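Long-range contacts in mosquitocidal toxin (Lysinibacillus sphaericus, PDB 2VSE), which kills mosquitoes, probably by pairing an ADP-ribosyltransferase domain that modifies host proteins with ricin-B-like lectin domains that are likely to bind glycans: residues Gln723-Asp728 and Ala812-Ile817; Leu804-Gly809 and Gln828-Ile833; Ile714-Ser719 and Asn733-Lys738; Asn764-Met769 and Ile817-Asn822. All coordinates share one frame; numbering follows the deposited sequence.

Contact 1 (Gln723-Asp728 and Ala812-Ile817); sequences QAVIFD and ANNTPI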
loop_
_atom_site.group_PDB
_atom_site.type_symbol
_atom_site.label_atom_id
_atom_site.label_comp_id
_atom_site.label_asym_id
_atom_site.label_seq_id
_atom_site.Cartn_x
_atom_site.Cartn_y
_atom_site.Cartn_z
ATOM N N GLN A 723 29.490 -6.822 -38.057
ATOM C CA GLN A 723 28.031 -7.006 -38.030
ATOM C C GLN A 723 27.526 -7.562 -36.705
ATOM O O GLN A 723 28.241 -8.290 -36.013
ATOM C CB GLN A 723 27.579 -7.984 -39.111
ATOM C CG GLN A 723 27.957 -7.610 -40.557
ATOM C CD GLN A 723 27.714 -8.762 -41.535
ATOM O OE1 GLN A 723 27.619 -9.925 -41.138
ATOM N NE2 GLN A 723 27.596 -8.434 -42.814
ATOM N N ALA A 724 26.292 -7.214 -36.355
ATOM C CA ALA A 724 25.616 -7.859 -35.245
ATOM C C ALA A 724 24.946 -9.118 -35.771
ATOM O O ALA A 724 24.369 -9.099 -36.861
ATOM C CB ALA A 724 24.577 -6.938 -34.634
ATOM N N VAL A 725 25.027 -10.201 -35.003
ATOM C CA VAL A 725 24.325 -11.443 -35.323
ATOM C C VAL A 725 23.646 -11.975 -34.075
ATOM O O VAL A 725 23.885 -11.462 -32.961
ATOM C CB VAL A 725 25.297 -12.554 -35.844
ATOM C CG1 VAL A 725 26.024 -12.105 -37.134
ATOM C CG2 VAL A 725 26.294 -12.980 -34.738
ATOM N N ILE A 726 22.831 -13.015 -34.241
ATOM C CA ILE A 726 22.241 -13.731 -33.099
ATOM C C ILE A 726 23.065 -14.986 -32.871
ATOM O O ILE A 726 23.565 -15.574 -33.809
ATOM C CB ILE A 726 20.760 -14.137 -33.365
ATOM C CG1 ILE A 726 19.965 -14.280 -32.065
ATOM C CG2 ILE A 726 20.678 -15.454 -34.179
ATOM C CD1 ILE A 726 19.713 -12.995 -31.302
ATOM N N PHE A 727 23.200 -15.418 -31.625
ATOM C CA PHE A 727 24.050 -16.574 -31.316
ATOM C C PHE A 727 23.770 -17.051 -29.888
ATOM O O PHE A 727 23.425 -16.232 -29.025
ATOM C CB PHE A 727 25.539 -16.188 -31.448
ATOM C CG PHE A 727 26.465 -17.365 -31.620
ATOM C CD1 PHE A 727 26.887 -17.751 -32.886
ATOM C CD2 PHE A 727 26.921 -18.084 -30.520
ATOM C CE1 PHE A 727 27.744 -18.840 -33.058
ATOM C CE2 PHE A 727 27.768 -19.171 -30.684
ATOM C CZ PHE A 727 28.186 -19.546 -31.969
ATOM N N ASP A 728 23.910 -18.356 -29.627
ATOM C CA ASP A 728 23.742 -18.865 -28.266
ATOM C C ASP A 728 24.535 -18.006 -27.278
ATOM O O ASP A 728 25.627 -17.520 -27.577
ATOM C CB ASP A 728 24.236 -20.311 -28.101
ATOM C CG ASP A 728 23.550 -21.286 -29.028
ATOM O OD1 ASP A 728 22.339 -21.138 -29.305
ATOM O OD2 ASP A 728 24.235 -22.220 -29.474
ATOM N N ALA A 812 18.916 -19.766 -36.073
ATOM C CA ALA A 812 20.178 -20.461 -36.251
ATOM C C ALA A 812 21.316 -19.502 -35.892
ATOM O O ALA A 812 21.263 -18.307 -36.200
ATOM C CB ALA A 812 20.327 -20.985 -37.675
ATOM N N ASN A 813 22.329 -20.032 -35.217
ATOM C CA ASN A 813 23.544 -19.287 -34.934
ATOM C C ASN A 813 24.089 -18.569 -36.173
ATOM O O ASN A 813 24.190 -19.170 -37.268
ATOM C CB ASN A 813 24.624 -20.221 -34.351
ATOM C CG ASN A 813 24.410 -20.538 -32.869
ATOM O OD1 ASN A 813 23.825 -19.745 -32.117
ATOM N ND2 ASN A 813 24.917 -21.697 -32.436
ATOM N N ASN A 814 24.418 -17.288 -35.980
ATOM C CA ASN A 814 25.022 -16.413 -36.996
ATOM C C ASN A 814 24.038 -15.755 -37.958
ATOM O O ASN A 814 24.465 -15.074 -38.901
ATOM C CB ASN A 814 26.171 -17.100 -37.761
ATOM C CG ASN A 814 27.441 -17.200 -36.931
ATOM O OD1 ASN A 814 27.970 -16.183 -36.466
ATOM N ND2 ASN A 814 27.939 -18.410 -36.745
ATOM N N THR A 815 22.744 -15.939 -37.723
ATOM C CA THR A 815 21.738 -15.207 -38.471
ATOM C C THR A 815 21.933 -13.728 -38.132
ATOM O O THR A 815 21.974 -13.376 -36.960
ATOM C CB THR A 815 20.325 -15.652 -38.068
ATOM O OG1 THR A 815 20.197 -17.067 -38.256
ATOM C CG2 THR A 815 19.283 -14.923 -38.887
ATOM N N PRO A 816 22.111 -12.872 -39.145
ATOM C CA PRO A 816 22.319 -11.443 -38.886
ATOM C C PRO A 816 21.141 -10.766 -38.185
ATOM O O PRO A 816 20.009 -11.243 -38.282
ATOM C CB PRO A 816 22.482 -10.855 -40.291
ATOM C CG PRO A 816 21.916 -11.835 -41.185
ATOM C CD PRO A 816 22.148 -13.177 -40.581
ATOM N N ILE A 817 21.427 -9.660 -37.491
ATOM C CA ILE A 817 20.400 -8.747 -37.010
ATOM C C ILE A 817 20.276 -7.722 -38.116
ATOM O O ILE A 817 21.294 -7.242 -38.625
ATOM C CB ILE A 817 20.830 -8.087 -35.665
ATOM C CG1 ILE A 817 21.370 -9.137 -34.682
ATOM C CG2 ILE A 817 19.691 -7.320 -35.000
ATOM C CD1 ILE A 817 20.320 -10.121 -34.144
#
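Asn813 OD1 is gripped by two donors: Asp728 N reaches it at 2.9 Å, tilted somewhat from the amide carbonyl plane, and Lys713 NZ adds a weak bond. The other branch of that amide, ND2, donates to Asp728 OD2 over 3.1 Å. This bond leaves Asn813 in its own amide plane but arrives from above the carboxylate, because the two flat groups stand 72° apart. Asp728 OD1 turns to a salt bridge with Lys713, which probably offsets the acid's charge. Phe727 uses the amide so fixed as a flat lid: CG swings opposite the backbone N (chi1 -160°), and Asn813 CG stacks over the ring centre with the planes only 13° apart. Asn814 ND2 comes to the ring's edge instead. A methylpentanediol molecule, probably from the crystallisation liquor, is also bound beside Phe727.

Farther along, Val725 and Pro816 form an antiparallel non-hydrogen-bonded pair, flanked by Ile726 N to Thr815 O (2.9 Å) and Ile817 N to Ala724 O (3.1 Å). Ala812-Thr815 is a type II turn, and Asn814 N at its crest donates to Ile726 O. Inward, Ile726 and Ile817 cross at about a right angle. Strand 724-728 thus pairs with strand 713-717 along one edge and takes this turn along the other, while both isoleucines pack on Val806 of strand 802-806 and Trp830 of strand 830-834.

Contact 2 (Leu804-Gly809 and Gln828-Ile833); sequences LDVFQG and QLWNFI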
loop_
_atom_site.group_PDB
_atom_site.type_symbol
_atom_site.label_atom_id
_atom_site.label_comp_id
_atom_site.label_asym_id
_atom_site.label_seq_id
_atom_site.Cartn_x
_atom_site.Cartn_y
_atom_site.Cartn_z
ATOM N N LEU A 804 15.513 -3.231 -34.357
ATOM C CA LEU A 804 16.339 -4.423 -34.447
ATOM C C LEU A 804 15.441 -5.635 -34.603
ATOM O O LEU A 804 14.399 -5.727 -33.955
ATOM C CB LEU A 804 17.222 -4.596 -33.221
ATOM C CG LEU A 804 18.281 -3.524 -32.964
ATOM C CD1 LEU A 804 19.129 -3.942 -31.763
ATOM C CD2 LEU A 804 19.129 -3.303 -34.221
ATOM N N ASP A 805 15.866 -6.562 -35.463
ATOM C CA ASP A 805 15.027 -7.646 -35.916
ATOM C C ASP A 805 15.951 -8.821 -36.250
ATOM O O ASP A 805 16.923 -8.683 -37.017
ATOM C CB ASP A 805 14.214 -7.162 -37.123
ATOM C CG ASP A 805 13.461 -8.282 -37.844
ATOM O OD1 ASP A 805 14.120 -9.296 -38.197
ATOM O OD2 ASP A 805 12.223 -8.122 -38.101
ATOM N N VAL A 806 15.666 -9.979 -35.665
ATOM C CA VAL A 806 16.402 -11.206 -36.001
ATOM C C VAL A 806 15.914 -11.700 -37.361
ATOM O O VAL A 806 14.749 -12.131 -37.492
ATOM C CB VAL A 806 16.203 -12.318 -34.934
ATOM C CG1 VAL A 806 17.027 -13.575 -35.305
ATOM C CG2 VAL A 806 16.599 -11.803 -33.543
ATOM N N PHE A 807 16.807 -11.609 -38.353
ATOM C CA PHE A 807 16.475 -11.785 -39.762
ATOM C C PHE A 807 15.604 -13.006 -40.010
ATOM O O PHE A 807 15.971 -14.120 -39.623
ATOM C CB PHE A 807 17.762 -11.864 -40.588
ATOM C CG PHE A 807 17.566 -12.320 -42.013
ATOM C CD1 PHE A 807 16.689 -11.662 -42.862
ATOM C CD2 PHE A 807 18.294 -13.390 -42.508
ATOM C CE1 PHE A 807 16.532 -12.074 -44.171
ATOM C CE2 PHE A 807 18.167 -13.802 -43.822
ATOM C CZ PHE A 807 17.280 -13.144 -44.662
ATOM N N GLN A 808 14.445 -12.788 -40.638
ATOM C CA GLN A 808 13.598 -13.896 -41.090
ATOM C C GLN A 808 13.029 -14.718 -39.923
ATOM O O GLN A 808 12.421 -15.751 -40.111
ATOM C CB GLN A 808 14.347 -14.816 -42.083
ATOM C CG GLN A 808 14.168 -14.399 -43.502
ATOM C CD GLN A 808 14.840 -15.293 -44.521
ATOM O OE1 GLN A 808 15.678 -16.145 -44.216
ATOM N NE2 GLN A 808 14.455 -15.106 -45.750
ATOM N N GLY A 809 13.210 -14.211 -38.716
ATOM C CA GLY A 809 12.885 -14.937 -37.493
ATOM C C GLY A 809 13.624 -16.265 -37.416
ATOM O O GLY A 809 13.115 -17.224 -36.850
ATOM N N GLN A 828 11.475 -9.370 -32.812
ATOM C CA GLN A 828 11.749 -7.909 -32.723
ATOM C C GLN A 828 11.680 -7.388 -31.281
ATOM O O GLN A 828 11.799 -6.184 -31.040
ATOM C CB GLN A 828 10.776 -7.094 -33.586
ATOM C CG GLN A 828 10.744 -7.552 -35.034
ATOM C CD GLN A 828 9.703 -6.840 -35.833
ATOM O OE1 GLN A 828 8.542 -6.684 -35.398
ATOM N NE2 GLN A 828 10.092 -6.404 -37.022
ATOM N N LEU A 829 11.493 -8.305 -30.334
ATOM C CA LEU A 829 11.342 -7.962 -28.922
ATOM C C LEU A 829 12.527 -8.491 -28.097
ATOM O O LEU A 829 13.036 -9.588 -28.350
ATOM C CB LEU A 829 9.996 -8.466 -28.381
ATOM C CG LEU A 829 8.815 -7.617 -28.905
ATOM C CD1 LEU A 829 7.546 -8.431 -28.992
ATOM C CD2 LEU A 829 8.577 -6.327 -28.078
ATOM N N TRP A 830 12.958 -7.716 -27.107
ATOM C CA TRP A 830 14.228 -7.984 -26.448
ATOM C C TRP A 830 14.137 -7.879 -24.944
ATOM O O TRP A 830 13.325 -7.125 -24.410
ATOM C CB TRP A 830 15.286 -7.009 -26.966
ATOM C CG TRP A 830 15.408 -7.059 -28.460
ATOM C CD1 TRP A 830 14.748 -6.281 -29.370
ATOM C CD2 TRP A 830 16.216 -7.969 -29.212
ATOM N NE1 TRP A 830 15.117 -6.643 -30.651
ATOM C CE2 TRP A 830 16.016 -7.675 -30.579
ATOM C CE3 TRP A 830 17.100 -8.999 -28.860
ATOM C CZ2 TRP A 830 16.662 -8.375 -31.597
ATOM C CZ3 TRP A 830 17.743 -9.701 -29.877
ATOM C CH2 TRP A 830 17.521 -9.378 -31.228
ATOM N N ASN A 831 14.961 -8.668 -24.263
ATOM C CA ASN A 831 15.176 -8.527 -22.827
ATOM C C ASN A 831 16.582 -8.012 -22.587
ATOM O O ASN A 831 17.484 -8.222 -23.410
ATOM C CB ASN A 831 15.049 -9.854 -22.109
ATOM C CG ASN A 831 13.843 -10.659 -22.557
ATOM O OD1 ASN A 831 12.703 -10.344 -22.207
ATOM N ND2 ASN A 831 14.097 -11.739 -23.300
ATOM N N PHE A 832 16.775 -7.347 -21.454
ATOM C CA PHE A 832 18.088 -6.882 -21.058
ATOM C C PHE A 832 18.512 -7.550 -19.781
ATOM O O PHE A 832 17.989 -7.256 -18.729
ATOM C CB PHE A 832 18.087 -5.365 -20.927
ATOM C CG PHE A 832 17.956 -4.656 -22.244
ATOM C CD1 PHE A 832 19.088 -4.195 -22.917
ATOM C CD2 PHE A 832 16.713 -4.489 -22.831
ATOM C CE1 PHE A 832 18.979 -3.560 -24.142
ATOM C CE2 PHE A 832 16.592 -3.857 -24.044
ATOM C CZ PHE A 832 17.738 -3.378 -24.707
ATOM N N ILE A 833 19.452 -8.479 -19.890
ATOM C CA ILE A 833 19.938 -9.226 -18.756
ATOM C C ILE A 833 21.321 -8.707 -18.362
ATOM O O ILE A 833 22.275 -8.807 -19.154
ATOM C CB ILE A 833 20.078 -10.743 -19.076
ATOM C CG1 ILE A 833 18.768 -11.341 -19.618
ATOM C CG2 ILE A 833 20.577 -11.516 -17.836
ATOM C CD1 ILE A 833 19.000 -12.606 -20.551
HETATM O O HOH W 1 13.396 -4.152 -31.773
#
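Trp830 turns the NE1 edge of its indole toward the backbone of Leu804, whose O lies in the ring plane but 3.5 Å from NE1. A water spans the gap: it is hydrogen-bonded to Leu804 O (2.9 Å) and Gln828 O (2.7 Å), and more weakly to Trp830 NE1. The far corner of the same ring meets Val806, whose CG2 approaches obliquely to 3.5 Å from Trp830 CH2. That methyl sits opposite the carbonyl carbon of its own residue, with CG1 taking the place opposite the backbone N (chi1 -178°).

Gln828 sends an extended side chain past Asp805 and sets its amide almost perpendicular to the carboxylate, 86° between planes. Its NE2 donates over 2.9 Å to the anti lone pair of Asp805 OD2, a bent bond at 139°. Gln828 and Trp830 are the Gln-X-Trp signature of ricin-type beta-trefoil lectins, here joining strand 802-806 to the turn that leads into strand 830-834 and to the strand's tryptophan.

The amide's orientation follows from its partners. NE2 also donates to Gln821 O, and OE1 accepts from the backbone N-H groups of Tyr823 and Asn825, so a flipped glutamine would face donor with donor and acceptor with acceptor; buried, the group is probably locked in rotation.

Contact 3 (Ile714-Ser719 and Asn733-Lys738); sequences IITMNS and NNQSWK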
loop_
_atom_site.group_PDB
_atom_site.type_symbol
_atom_site.label_atom_id
_atom_site.label_comp_id
_atom_site.label_asym_id
_atom_site.label_seq_id
_atom_site.Cartn_x
_atom_site.Cartn_y
_atom_site.Cartn_z
ATOM N N ILE A 714 21.169 -14.394 -28.212
ATOM C CA ILE A 714 21.515 -13.011 -27.857
ATOM C C ILE A 714 22.349 -12.255 -28.905
ATOM O O ILE A 714 23.060 -12.861 -29.722
ATOM C CB ILE A 714 22.200 -12.935 -26.480
ATOM C CG1 ILE A 714 23.638 -13.491 -26.534
ATOM C CG2 ILE A 714 21.348 -13.627 -25.393
ATOM C CD1 ILE A 714 24.371 -13.364 -25.214
ATOM N N ILE A 715 22.245 -10.928 -28.885
ATOM C CA ILE A 715 22.902 -10.108 -29.893
ATOM C C ILE A 715 24.417 -10.243 -29.728
ATOM O O ILE A 715 24.943 -10.088 -28.636
ATOM C CB ILE A 715 22.430 -8.617 -29.853
ATOM C CG1 ILE A 715 20.918 -8.523 -30.145
ATOM C CG2 ILE A 715 23.205 -7.785 -30.877
ATOM C CD1 ILE A 715 20.364 -7.107 -30.321
ATOM N N THR A 716 25.101 -10.569 -30.825
ATOM C CA THR A 716 26.521 -10.881 -30.771
ATOM C C THR A 716 27.275 -10.178 -31.885
ATOM O O THR A 716 26.859 -10.210 -33.046
ATOM C CB THR A 716 26.696 -12.389 -30.890
ATOM O OG1 THR A 716 25.982 -13.001 -29.817
ATOM C CG2 THR A 716 28.178 -12.814 -30.852
ATOM N N MET A 717 28.366 -9.522 -31.524
ATOM C CA MET A 717 29.269 -8.947 -32.512
ATOM C C MET A 717 30.067 -10.099 -33.138
ATOM O O MET A 717 30.599 -10.945 -32.403
ATOM C CB MET A 717 30.204 -7.925 -31.843
ATOM C CG MET A 717 31.160 -7.241 -32.815
ATOM S SD MET A 717 32.294 -6.079 -32.049
ATOM C CE MET A 717 31.425 -4.588 -32.316
ATOM N N ASN A 718 30.152 -10.151 -34.468
ATOM C CA ASN A 718 30.907 -11.238 -35.122
ATOM C C ASN A 718 32.417 -11.087 -34.943
ATOM O O ASN A 718 32.876 -10.041 -34.456
ATOM C CB ASN A 718 30.521 -11.405 -36.590
ATOM C CG ASN A 718 30.758 -10.154 -37.414
ATOM O OD1 ASN A 718 31.321 -9.165 -36.934
ATOM N ND2 ASN A 718 30.317 -10.191 -38.683
ATOM N N SER A 719 33.187 -12.117 -35.315
ATOM C CA SER A 719 34.626 -12.083 -35.099
ATOM C C SER A 719 35.350 -10.922 -35.780
ATOM O O SER A 719 36.278 -10.349 -35.185
ATOM C CB SER A 719 35.303 -13.414 -35.426
ATOM O OG SER A 719 34.878 -13.940 -36.658
ATOM N N ASN A 733 32.980 -11.794 -24.500
ATOM C CA ASN A 733 33.083 -10.324 -24.557
ATOM C C ASN A 733 32.183 -9.713 -25.644
ATOM O O ASN A 733 31.583 -8.657 -25.410
ATOM C CB ASN A 733 34.540 -9.863 -24.726
ATOM C CG ASN A 733 35.380 -10.071 -23.466
ATOM O OD1 ASN A 733 35.161 -9.428 -22.434
ATOM N ND2 ASN A 733 36.361 -10.960 -23.554
ATOM N N ASN A 734 32.080 -10.383 -26.801
ATOM C CA ASN A 734 31.246 -9.906 -27.922
ATOM C C ASN A 734 29.722 -9.994 -27.723
ATOM O O ASN A 734 28.955 -9.691 -28.634
ATOM C CB ASN A 734 31.638 -10.623 -29.223
ATOM C CG ASN A 734 32.948 -10.116 -29.799
ATOM O OD1 ASN A 734 33.800 -9.590 -29.070
ATOM N ND2 ASN A 734 33.130 -10.291 -31.107
ATOM N N GLN A 735 29.286 -10.396 -26.536
ATOM C CA GLN A 735 27.865 -10.553 -26.253
ATOM C C GLN A 735 27.482 -9.681 -25.060
ATOM O O GLN A 735 26.342 -9.692 -24.570
ATOM C CB GLN A 735 27.562 -12.019 -25.956
ATOM C CG GLN A 735 27.605 -12.899 -27.192
ATOM C CD GLN A 735 27.319 -14.354 -26.901
ATOM O OE1 GLN A 735 27.765 -14.907 -25.881
ATOM N NE2 GLN A 735 26.569 -14.988 -27.787
ATOM N N SER A 736 28.451 -8.923 -24.578
ATOM C CA SER A 736 28.209 -8.092 -23.425
ATOM C C SER A 736 28.279 -6.626 -23.811
ATOM O O SER A 736 29.370 -6.044 -23.904
ATOM C CB SER A 736 29.204 -8.421 -22.298
ATOM O OG SER A 736 28.904 -7.646 -21.162
ATOM N N TRP A 737 27.111 -6.037 -24.008
ATOM C CA TRP A 737 27.002 -4.677 -24.537
ATOM C C TRP A 737 26.837 -3.630 -23.456
ATOM O O TRP A 737 26.007 -3.775 -22.553
ATOM C CB TRP A 737 25.796 -4.592 -25.463
ATOM C CG TRP A 737 25.891 -5.497 -26.609
ATOM C CD1 TRP A 737 25.471 -6.799 -26.670
ATOM C CD2 TRP A 737 26.460 -5.193 -27.882
ATOM N NE1 TRP A 737 25.738 -7.323 -27.915
ATOM C CE2 TRP A 737 26.344 -6.356 -28.680
ATOM C CE3 TRP A 737 27.047 -4.047 -28.436
ATOM C CZ2 TRP A 737 26.787 -6.399 -30.010
ATOM C CZ3 TRP A 737 27.497 -4.100 -29.761
ATOM C CH2 TRP A 737 27.369 -5.267 -30.520
ATOM N N LYS A 738 27.622 -2.566 -23.556
ATOM C CA LYS A 738 27.476 -1.418 -22.674
ATOM C C LYS A 738 26.353 -0.539 -23.205
ATOM O O LYS A 738 26.277 -0.264 -24.401
ATOM C CB LYS A 738 28.782 -0.631 -22.618
ATOM C CG LYS A 738 28.797 0.596 -21.716
ATOM C CD LYS A 738 28.860 0.230 -20.234
ATOM C CE LYS A 738 29.487 1.352 -19.415
ATOM N NZ LYS A 738 29.057 2.663 -19.975
HETATM O O HOH W 2 24.006 -9.814 -25.899
HETATM O O HOH W 3 35.853 -9.998 -32.368
#
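Gln735 lays its side chain across those of Ile714 and Thr716, with something to meet at each step. CB touches Ile714 CD1 at 3.5 Å; CG presses close to Thr716 OG1 and lies by the CG2 methyl; CD rests again on Ile714 CD1, the Gln735 and Ile714 side chains crossing at about a right angle. Ile714 reaches there because CG1 lies between its backbone N and carbonyl carbon (chi1 72°). At the tip NE2 donates to Thr716 OG1 over 2.9 Å, exactly in the amide plane, and the hydroxyl in turn donates a hydrogen bond to Ile714 O. NE2 has a further acceptor in Asp728 O, and OE1 takes the N-H of Ile730, so the amide's rotation is set.

Two residues on, Trp737 completes the Gln-X-Trp signature of the ricin-type trefoil. NE1 points straight at Ile715 O (3.0 Å, 173°), in the ring plane but well above the carbonyl plane. A water shares that oxygen and joins it to Gln735 O at 2.7 Å. Asn734 grips Met717 twice: its O accepts from Met717 N at 3.0 Å, and its ND2 gives to Met717 O at 2.9 Å.

The contact fastens strand 713-717 to the 3-10 turn that enters strand 737-742, with strand 724-728 pairing alongside 713-717 and Trp737 reaching in to Ile750, Ile752 and Leu757 of the strands beyond.

Contact 4 (Asn764-Met769 and Ile817-Asn822); sequences NIVATM and IITYQN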
loop_
_atom_site.group_PDB
_atom_site.type_symbol
_atom_site.label_atom_id
_atom_site.label_comp_id
_atom_site.label_asym_id
_atom_site.label_seq_id
_atom_site.Cartn_x
_atom_site.Cartn_y
_atom_site.Cartn_z
ATOM N N ASN A 764 18.507 -3.737 -43.866
ATOM C CA ASN A 764 19.938 -4.072 -43.957
ATOM C C ASN A 764 20.499 -4.617 -42.666
ATOM O O ASN A 764 19.980 -4.341 -41.606
ATOM C CB ASN A 764 20.721 -2.905 -44.502
ATOM C CG ASN A 764 20.269 -2.533 -45.883
ATOM O OD1 ASN A 764 19.694 -3.354 -46.578
ATOM N ND2 ASN A 764 20.517 -1.292 -46.292
ATOM N N ILE A 765 21.529 -5.439 -42.767
ATOM C CA ILE A 765 22.235 -5.905 -41.590
ATOM C C ILE A 765 22.757 -4.725 -40.745
ATOM O O ILE A 765 23.246 -3.729 -41.251
ATOM C CB ILE A 765 23.398 -6.874 -41.980
ATOM C CG1 ILE A 765 22.830 -8.169 -42.612
ATOM C CG2 ILE A 765 24.330 -7.161 -40.775
ATOM C CD1 ILE A 765 23.835 -9.011 -43.421
ATOM N N VAL A 766 22.636 -4.859 -39.440
ATOM C CA VAL A 766 23.149 -3.865 -38.520
ATOM C C VAL A 766 24.660 -4.009 -38.356
ATOM O O VAL A 766 25.150 -5.097 -38.029
ATOM C CB VAL A 766 22.433 -4.005 -37.186
ATOM C CG1 VAL A 766 22.897 -2.946 -36.237
ATOM C CG2 VAL A 766 20.925 -3.901 -37.427
ATOM N N ALA A 767 25.389 -2.922 -38.595
ATOM C CA ALA A 767 26.860 -2.950 -38.475
ATOM C C ALA A 767 27.324 -2.730 -37.029
ATOM O O ALA A 767 26.550 -2.305 -36.159
ATOM C CB ALA A 767 27.511 -1.916 -39.401
ATOM N N THR A 768 28.590 -3.036 -36.785
ATOM C CA THR A 768 29.252 -2.584 -35.574
ATOM C C THR A 768 30.361 -1.676 -36.063
ATOM O O THR A 768 31.253 -2.127 -36.750
ATOM C CB THR A 768 29.826 -3.760 -34.761
ATOM O OG1 THR A 768 30.789 -4.474 -35.551
ATOM C CG2 THR A 768 28.723 -4.711 -34.302
ATOM N N MET A 769 30.287 -0.396 -35.729
ATOM C CA MET A 769 31.183 0.597 -36.300
ATOM C C MET A 769 32.132 1.219 -35.291
ATOM O O MET A 769 31.733 1.535 -34.176
ATOM C CB MET A 769 30.347 1.695 -36.944
ATOM C CG MET A 769 29.775 1.289 -38.269
ATOM S SD MET A 769 30.961 1.586 -39.585
ATOM C CE MET A 769 31.405 3.281 -39.220
ATOM N N ILE A 817 21.427 -9.660 -37.491
ATOM C CA ILE A 817 20.400 -8.747 -37.010
ATOM C C ILE A 817 20.276 -7.722 -38.116
ATOM O O ILE A 817 21.294 -7.242 -38.625
ATOM C CB ILE A 817 20.830 -8.087 -35.665
ATOM C CG1 ILE A 817 21.370 -9.137 -34.682
ATOM C CG2 ILE A 817 19.691 -7.320 -35.000
ATOM C CD1 ILE A 817 20.320 -10.121 -34.144
ATOM N N ILE A 818 19.045 -7.457 -38.556
ATOM C CA ILE A 818 18.751 -6.392 -39.540
ATOM C C ILE A 818 17.929 -5.322 -38.829
ATOM O O ILE A 818 17.648 -5.456 -37.610
ATOM C CB ILE A 818 17.985 -6.923 -40.777
ATOM C CG1 ILE A 818 16.672 -7.595 -40.363
ATOM C CG2 ILE A 818 18.860 -7.873 -41.621
ATOM C CD1 ILE A 818 15.632 -7.649 -41.466
ATOM N N THR A 819 17.560 -4.262 -39.540
ATOM C CA THR A 819 16.512 -3.385 -39.007
ATOM C C THR A 819 15.334 -3.468 -39.941
ATOM O O THR A 819 15.511 -3.542 -41.138
ATOM C CB THR A 819 16.926 -1.927 -38.864
ATOM O OG1 THR A 819 17.507 -1.476 -40.094
ATOM C CG2 THR A 819 17.918 -1.749 -37.708
ATOM N N TYR A 820 14.134 -3.436 -39.382
ATOM C CA TYR A 820 12.934 -3.669 -40.137
ATOM C C TYR A 820 11.825 -2.884 -39.490
ATOM O O TYR A 820 11.949 -2.467 -38.330
ATOM C CB TYR A 820 12.611 -5.181 -40.130
ATOM C CG TYR A 820 11.754 -5.600 -41.299
ATOM C CD1 TYR A 820 12.220 -5.480 -42.588
ATOM C CD2 TYR A 820 10.452 -6.057 -41.116
ATOM C CE1 TYR A 820 11.430 -5.834 -43.675
ATOM C CE2 TYR A 820 9.653 -6.389 -42.185
ATOM C CZ TYR A 820 10.155 -6.284 -43.467
ATOM O OH TYR A 820 9.382 -6.629 -44.554
ATOM N N GLN A 821 10.741 -2.674 -40.226
ATOM C CA GLN A 821 9.557 -2.032 -39.645
ATOM C C GLN A 821 9.052 -2.817 -38.433
ATOM O O GLN A 821 9.163 -4.057 -38.372
ATOM C CB GLN A 821 8.438 -1.935 -40.677
ATOM C CG GLN A 821 8.737 -0.936 -41.785
ATOM C CD GLN A 821 9.504 -1.540 -43.006
ATOM O OE1 GLN A 821 10.172 -2.601 -42.924
ATOM N NE2 GLN A 821 9.397 -0.839 -44.148
ATOM N N ASN A 822 8.477 -2.097 -37.483
ATOM C CA ASN A 822 7.996 -2.721 -36.272
ATOM C C ASN A 822 6.659 -3.438 -36.447
ATOM O O ASN A 822 5.639 -2.808 -36.716
ATOM C CB ASN A 822 7.888 -1.699 -35.139
ATOM C CG ASN A 822 7.452 -2.347 -33.824
ATOM O OD1 ASN A 822 7.688 -3.552 -33.608
ATOM N ND2 ASN A 822 6.784 -1.569 -32.960
HETATM O O HOH W 4 20.423 -1.623 -40.422
#
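Ile765 and Ile818 form a single antiparallel bridge of the non-hydrogen-bonded kind, CA to CA 4.1 Å, framed by a nearly straight bond from Val766 N to Ile817 O (2.9 Å) and a longer, more bent one from Thr819 N to Asn764 O (3.2 Å). On one side of the bridge the two isoleucines cross at about a right angle, Ile765 CG1 resting on Ile818 CG2 at 4.1 Å, and Ile765 goes on to touch Gln723 and Pro816. On the other side Val766 points inward, and its CG2 lies against the carbonyl carbon of Ile818 and 3.7 Å from Thr819 CG2.

Besides the bond from its N to Ile817 O, Val766 accepts one at its O from Ala724 N, and so joins strands 724-728 and 817-821. Three chain segments meeting in this way are consistent with the pseudo-threefold symmetry of the beta-trefoil.

Thr819 holds OG1 between its backbone N and carbonyl carbon (chi1 50°), which leaves CG2 opposite the carbonyl carbon and facing Val766. Thr819 OG1 donates a hydrogen bond to a water at 2.9 Å, and that water donates in turn to Asn764 O. Deeper in, Val766 packs on Leu757 and Leu804, strands 755-758 and 802-806.

Overall arrangement
All four contacts lie in the C-terminal ricin-type lectin domain, well away from the chain's centre. Contacts 2, 3 and 4 are buried, contact 1 only partly so. Contacts 2 and 3 are Gln-X-Trp sites: each ties a strand to the turn after the next one through a glutamine amide, a tryptophan edge and a water, though only contact 3 has a direct indole bond to a carbonyl. They meet where Trp830 packs on Ile715. Contacts 1 and 4 share Ile817 and depend more on backbone pairing between distant parts of the sequence. Contact 1 spans from buried isoleucines to an outer asparagine, aspartate and phenylalanine cluster, whereas contact 4 is smaller and its side-chain packing is mostly apolar.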